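Long-range contacts in uncharacterized protein (Shewanella loihica, PDB 3O0L), which is of unknown function but belongs to the DUF1425 family of the E-set clan and is probably made as a bacterial lipoprotein: residues 35-40 with 92-97; 40-44 with 59-63. All coordinates share one frame; numbering follows the deposited sequence.

Interaction 1 (35-40 with 92-97)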
loop_
_atom_site.group_PDB
_atom_site.type_symbol
_atom_site.label_atom_id
_atom_site.label_comp_id
_atom_site.label_asym_id
_atom_site.label_seq_id
_atom_site.Cartn_x
_atom_site.Cartn_y
_atom_site.Cartn_z
ATOM N N ALA A 35 23.753 -5.624 6.120
ATOM C CA ALA A 35 24.450 -6.835 5.749
ATOM C C ALA A 35 25.946 -6.494 5.888
ATOM O O ALA A 35 26.333 -5.353 6.294
ATOM C CB ALA A 35 24.119 -7.230 4.328
ATOM N N GLU A 36 26.761 -7.474 5.549
ATOM C CA GLU A 36 28.215 -7.343 5.673
ATOM C C GLU A 36 28.880 -6.508 4.567
ATOM O O GLU A 36 28.318 -6.295 3.486
ATOM C CB GLU A 36 28.835 -8.733 5.810
ATOM C CG GLU A 36 28.429 -9.416 7.138
ATOM C CD GLU A 36 28.601 -8.528 8.420
ATOM O OE1 GLU A 36 29.731 -8.046 8.698
ATOM O OE2 GLU A 36 27.605 -8.318 9.155
ATOM N N ALA A 37 30.061 -5.971 4.894
ATOM C CA ALA A 37 30.904 -5.253 3.935
ATOM C C ALA A 37 30.209 -4.011 3.337
ATOM O O ALA A 37 30.473 -3.638 2.205
ATOM C CB ALA A 37 31.408 -6.209 2.818
ATOM N N GLY A 38 29.356 -3.367 4.124
ATOM C CA GLY A 38 28.686 -2.111 3.730
ATOM C C GLY A 38 27.421 -2.288 2.918
ATOM O O GLY A 38 26.823 -1.309 2.466
ATOM N N PHE A 39 27.006 -3.540 2.755
ATOM C CA PHE A 39 25.814 -3.877 2.009
ATOM C C PHE A 39 24.581 -3.861 2.897
ATOM O O PHE A 39 24.684 -3.920 4.116
ATOM C CB PHE A 39 26.022 -5.226 1.312
ATOM C CG PHE A 39 26.814 -5.095 0.060
ATOM C CD1 PHE A 39 28.149 -4.767 0.108
ATOM C CD2 PHE A 39 26.204 -5.189 -1.184
ATOM C CE1 PHE A 39 28.863 -4.597 -1.044
ATOM C CE2 PHE A 39 26.937 -4.980 -2.350
ATOM C CZ PHE A 39 28.247 -4.679 -2.277
ATOM N N LEU A 40 23.422 -3.750 2.268
ATOM C CA LEU A 40 22.139 -3.889 2.899
ATOM C C LEU A 40 21.498 -5.162 2.361
ATOM O O LEU A 40 21.832 -5.673 1.288
ATOM C CB LEU A 40 21.232 -2.704 2.582
ATOM C CG LEU A 40 21.680 -1.311 2.969
ATOM C CD1 LEU A 40 20.649 -0.322 2.496
ATOM C CD2 LEU A 40 21.853 -1.249 4.490
ATOM N N ALA A 92 16.625 -9.905 -0.854
ATOM C CA ALA A 92 17.591 -9.549 -1.921
ATOM C C ALA A 92 18.759 -8.815 -1.299
ATOM O O ALA A 92 18.593 -7.946 -0.467
ATOM C CB ALA A 92 16.959 -8.666 -2.987
ATOM N N LEU A 93 19.958 -9.164 -1.752
ATOM C CA LEU A 93 21.154 -8.450 -1.368
ATOM C C LEU A 93 21.264 -7.215 -2.244
ATOM O O LEU A 93 20.984 -7.275 -3.450
ATOM C CB LEU A 93 22.346 -9.373 -1.583
ATOM C CG LEU A 93 23.691 -8.932 -1.081
ATOM C CD1 LEU A 93 23.660 -8.697 0.422
ATOM C CD2 LEU A 93 24.716 -10.031 -1.534
ATOM N N SER A 94 21.629 -6.090 -1.648
ATOM C CA SER A 94 21.899 -4.852 -2.397
ATOM C C SER A 94 22.968 -5.078 -3.487
ATOM O O SER A 94 23.918 -5.839 -3.289
ATOM C CB SER A 94 22.377 -3.748 -1.463
ATOM O OG SER A 94 23.002 -2.703 -2.195
ATOM N N PRO A 95 22.816 -4.428 -4.659
ATOM C CA PRO A 95 23.761 -4.634 -5.724
ATOM C C PRO A 95 25.030 -3.822 -5.568
ATOM O O PRO A 95 26.010 -4.183 -6.133
ATOM C CB PRO A 95 22.983 -4.225 -6.982
ATOM C CG PRO A 95 22.057 -3.204 -6.514
ATOM C CD PRO A 95 21.700 -3.560 -5.085
ATOM N N ASN A 96 25.023 -2.742 -4.795
ATOM C CA ASN A 96 26.268 -2.099 -4.458
ATOM C C ASN A 96 26.117 -1.276 -3.194
ATOM O O ASN A 96 24.991 -0.934 -2.771
ATOM C CB ASN A 96 26.891 -1.319 -5.628
ATOM C CG ASN A 96 26.238 0.006 -5.915
ATOM O OD1 ASN A 96 26.203 0.897 -5.065
ATOM N ND2 ASN A 96 25.869 0.206 -7.181
ATOM N N ALA A 97 27.252 -0.962 -2.611
ATOM C CA ALA A 97 27.276 -0.292 -1.297
ATOM C C ALA A 97 26.692 1.125 -1.267
ATOM O O ALA A 97 26.475 1.672 -0.169
ATOM C CB ALA A 97 28.672 -0.297 -0.785
HETATM O O HOH W 1 24.052 -1.268 0.133
#

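Interaction 2 (40-44 with 59-63)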
loop_
_atom_site.group_PDB
_atom_site.type_symbol
_atom_site.label_atom_id
_atom_site.label_comp_id
_atom_site.label_asym_id
_atom_site.label_seq_id
_atom_site.Cartn_x
_atom_site.Cartn_y
_atom_site.Cartn_z
ATOM N N LEU A 40 23.422 -3.750 2.268
ATOM C CA LEU A 40 22.139 -3.889 2.899
ATOM C C LEU A 40 21.498 -5.162 2.361
ATOM O O LEU A 40 21.832 -5.673 1.288
ATOM C CB LEU A 40 21.232 -2.704 2.582
ATOM C CG LEU A 40 21.680 -1.311 2.969
ATOM C CD1 LEU A 40 20.649 -0.322 2.496
ATOM C CD2 LEU A 40 21.853 -1.249 4.490
ATOM N N ARG A 41 20.561 -5.678 3.116
ATOM C CA ARG A 41 19.772 -6.792 2.650
ATOM C C ARG A 41 18.315 -6.416 2.781
ATOM O O ARG A 41 17.876 -6.060 3.874
ATOM C CB ARG A 41 20.049 -7.982 3.499
ATOM C CG ARG A 41 19.146 -9.115 3.185
ATOM C CD ARG A 41 19.662 -10.346 3.851
ATOM N NE ARG A 41 20.886 -10.842 3.225
ATOM C CZ ARG A 41 20.909 -11.501 2.071
ATOM N NH1 ARG A 41 19.782 -11.721 1.378
ATOM N NH2 ARG A 41 22.065 -11.919 1.594
ATOM N N ALA A 42 17.566 -6.552 1.691
ATOM C CA ALA A 42 16.133 -6.257 1.693
ATOM C C ALA A 42 15.414 -7.468 2.240
ATOM O O ALA A 42 15.696 -8.604 1.847
ATOM C CB ALA A 42 15.619 -5.971 0.249
ATOM N N ARG A 43 14.466 -7.219 3.133
ATOM C CA ARG A 43 13.601 -8.274 3.652
ATOM C C ARG A 43 12.135 -7.847 3.457
ATOM O O ARG A 43 11.692 -6.825 3.998
ATOM C CB ARG A 43 13.919 -8.548 5.114
ATOM C CG ARG A 43 15.371 -9.109 5.260
ATOM C CD ARG A 43 15.573 -9.736 6.597
ATOM N NE ARG A 43 16.919 -10.262 6.728
ATOM C CZ ARG A 43 17.325 -11.446 6.294
ATOM N NH1 ARG A 43 16.493 -12.296 5.691
ATOM N NH2 ARG A 43 18.584 -11.788 6.458
ATOM N N GLY A 44 11.430 -8.632 2.655
ATOM C CA GLY A 44 10.049 -8.356 2.317
ATOM C C GLY A 44 9.169 -9.439 2.863
ATOM O O GLY A 44 9.615 -10.577 3.095
ATOM N N LYS A 59 9.504 -7.961 -7.324
ATOM C CA LYS A 59 10.924 -7.590 -7.429
ATOM C C LYS A 59 11.216 -6.402 -6.574
ATOM O O LYS A 59 10.330 -5.589 -6.291
ATOM C CB LYS A 59 11.375 -7.317 -8.865
ATOM C CG LYS A 59 11.013 -6.016 -9.470
ATOM C CD LYS A 59 11.923 -5.823 -10.674
ATOM C CE LYS A 59 11.454 -4.737 -11.580
ATOM N NZ LYS A 59 12.070 -4.909 -12.943
ATOM N N PHE A 60 12.451 -6.341 -6.108
ATOM C CA PHE A 60 12.917 -5.173 -5.374
ATOM C C PHE A 60 13.618 -4.228 -6.316
ATOM O O PHE A 60 14.230 -4.661 -7.294
ATOM C CB PHE A 60 13.939 -5.554 -4.300
ATOM C CG PHE A 60 13.386 -6.350 -3.144
ATOM C CD1 PHE A 60 12.860 -5.712 -2.031
ATOM C CD2 PHE A 60 13.451 -7.718 -3.139
ATOM C CE1 PHE A 60 12.385 -6.416 -0.984
ATOM C CE2 PHE A 60 12.964 -8.440 -2.066
ATOM C CZ PHE A 60 12.436 -7.793 -0.985
ATOM N N THR A 61 13.587 -2.948 -5.971
ATOM C CA THR A 61 14.415 -1.931 -6.614
ATOM C C THR A 61 15.177 -1.210 -5.497
ATOM O O THR A 61 14.748 -1.196 -4.324
ATOM C CB THR A 61 13.595 -0.922 -7.412
ATOM O OG1 THR A 61 12.629 -0.350 -6.546
ATOM C CG2 THR A 61 12.815 -1.616 -8.557
ATOM N N TRP A 62 16.304 -0.627 -5.858
ATOM C CA TRP A 62 17.209 -0.056 -4.897
ATOM C C TRP A 62 17.503 1.406 -5.250
ATOM O O TRP A 62 17.620 1.769 -6.424
ATOM C CB TRP A 62 18.494 -0.844 -4.955
ATOM C CG TRP A 62 18.343 -2.223 -4.476
ATOM C CD1 TRP A 62 18.032 -3.317 -5.204
ATOM C CD2 TRP A 62 18.464 -2.662 -3.126
ATOM N NE1 TRP A 62 17.965 -4.435 -4.398
ATOM C CE2 TRP A 62 18.256 -4.060 -3.119
ATOM C CE3 TRP A 62 18.794 -2.022 -1.927
ATOM C CZ2 TRP A 62 18.319 -4.818 -1.943
ATOM C CZ3 TRP A 62 18.840 -2.778 -0.757
ATOM C CH2 TRP A 62 18.607 -4.154 -0.785
ATOM N N TYR A 63 17.669 2.226 -4.214
ATOM C CA TYR A 63 17.936 3.656 -4.357
ATOM C C TYR A 63 19.095 4.101 -3.483
ATOM O O TYR A 63 19.339 3.555 -2.410
ATOM C CB TYR A 63 16.683 4.467 -3.988
ATOM C CG TYR A 63 15.491 4.016 -4.757
ATOM C CD1 TYR A 63 15.202 4.543 -6.018
ATOM C CD2 TYR A 63 14.683 3.009 -4.267
ATOM C CE1 TYR A 63 14.108 4.090 -6.744
ATOM C CE2 TYR A 63 13.600 2.561 -4.982
ATOM C CZ TYR A 63 13.317 3.093 -6.210
ATOM O OH TYR A 63 12.241 2.599 -6.888
#

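Interaction 1 (35-40 with 92-97)
L40 O takes the backbone N-H of S94 at 3.0 Å (S94 N to L40 O). The bond is nearly straight, 168° at the hydrogen, and the donor is tilted 26° from the carbonyl plane. S94 CB also lies against this oxygen. L93, its CG anti to the backbone N, lays its CD1 methyl there too. L93 CD1 also touches A35 CB, 4.2 Å away, and F39 CB.

A water joins the segments a second time. It accepts from S94 OG at 2.9 Å and, weakly, from L40 N. S94 OG also receives a weak bond from N96 N in its own segment. S94 is modelled in two conformers, so these hydroxyl contacts describe one of them.

The F39 ring lies against the turn of backbone at 94-97. With CG anti to the carbonyl carbon (chi1 -80°), its outer edge is brought up to this backbone. S94 O lies at the ring edge, in its plane, 3.2 Å from F39 CD2. The backbone N of A97 stands over one face, toward the rim and 3.9 Å from F39 CZ. N96 CA comes in obliquely, 3.6 Å from F39 CE2. A97 CB reaches F39 CE1 and also lies 3.9 Å from G38 O.

The contact ties the loop after strand 22-34 to the loop leaving strand 87-93. It lies at the surface. One direct backbone bond holds the L40-S94 end, with a water as a weaker second link, while the F39 part relies mostly on van der Waals contact, much of it with main-chain atoms.

Interaction 2 (40-44 with 59-63)
Strands 40-44 and 59-63 face each other from two sheets, their short axes 9.4 Å apart at closest approach and running at 142°, roughly antiparallel. A42 and F60 have the nearest CA atoms, at 7.8 Å. The contact is apolar and buried.

The A42 methyl sits between two aromatic rings. It lies over one face of the F60 ring in a CH-pi contact, with A42 CB 3.7 Å from the ring centroid and 22° off the normal. On the W62 side, A42 CB meets the outer benzene corner, 3.6 Å from W62 CH2. That corner also meets the main chain: A42 N lies at the indole edge, 3.6 Å from W62 CH2. L40 CB reaches W62 CZ3 obliquely at 4.1 Å.

F60 has CG anti to the carbonyl carbon (chi1 -68°), and its ring extends across to strand 40-44. G44 N lies at the ring edge, 3.9 Å from F60 CZ. G44 leaves room for this ring tip, since a side chain here would point into it. Replacing F60 with an alanine would probably open a gap beside G44 and leave the A42 methyl without its ring face.

Around this core, strand 101-109 adds C102 against A42. Strand 87-93 pairs with 40-48 and adds V90 and A92 against F60. The contact thus joins the two sheets of a beta sandwich, consistent with the immunoglobulin-like fold of the E-set clan.

In the fold
The centres of the two interactions lie about 10 Å apart, on the same side of the chain's centre, and they share L40. Along the chain the order is 35-40, 40-44, 59-63 and 92-97, so interaction 2 falls within the span that interaction 1 closes. Segments 40-44 and 92-97 meet through neighbouring strands 40-48 and 87-93 of the five-stranded sheet. There A42 N and A92 O, 2.8 Å apart, probably form a hydrogen bond. W62 and F60 of the three-stranded sheet also pack on S94 and A92. Interaction 1 therefore fastens loops at one end of the sandwich, and interaction 2 joins its sheets farther inside.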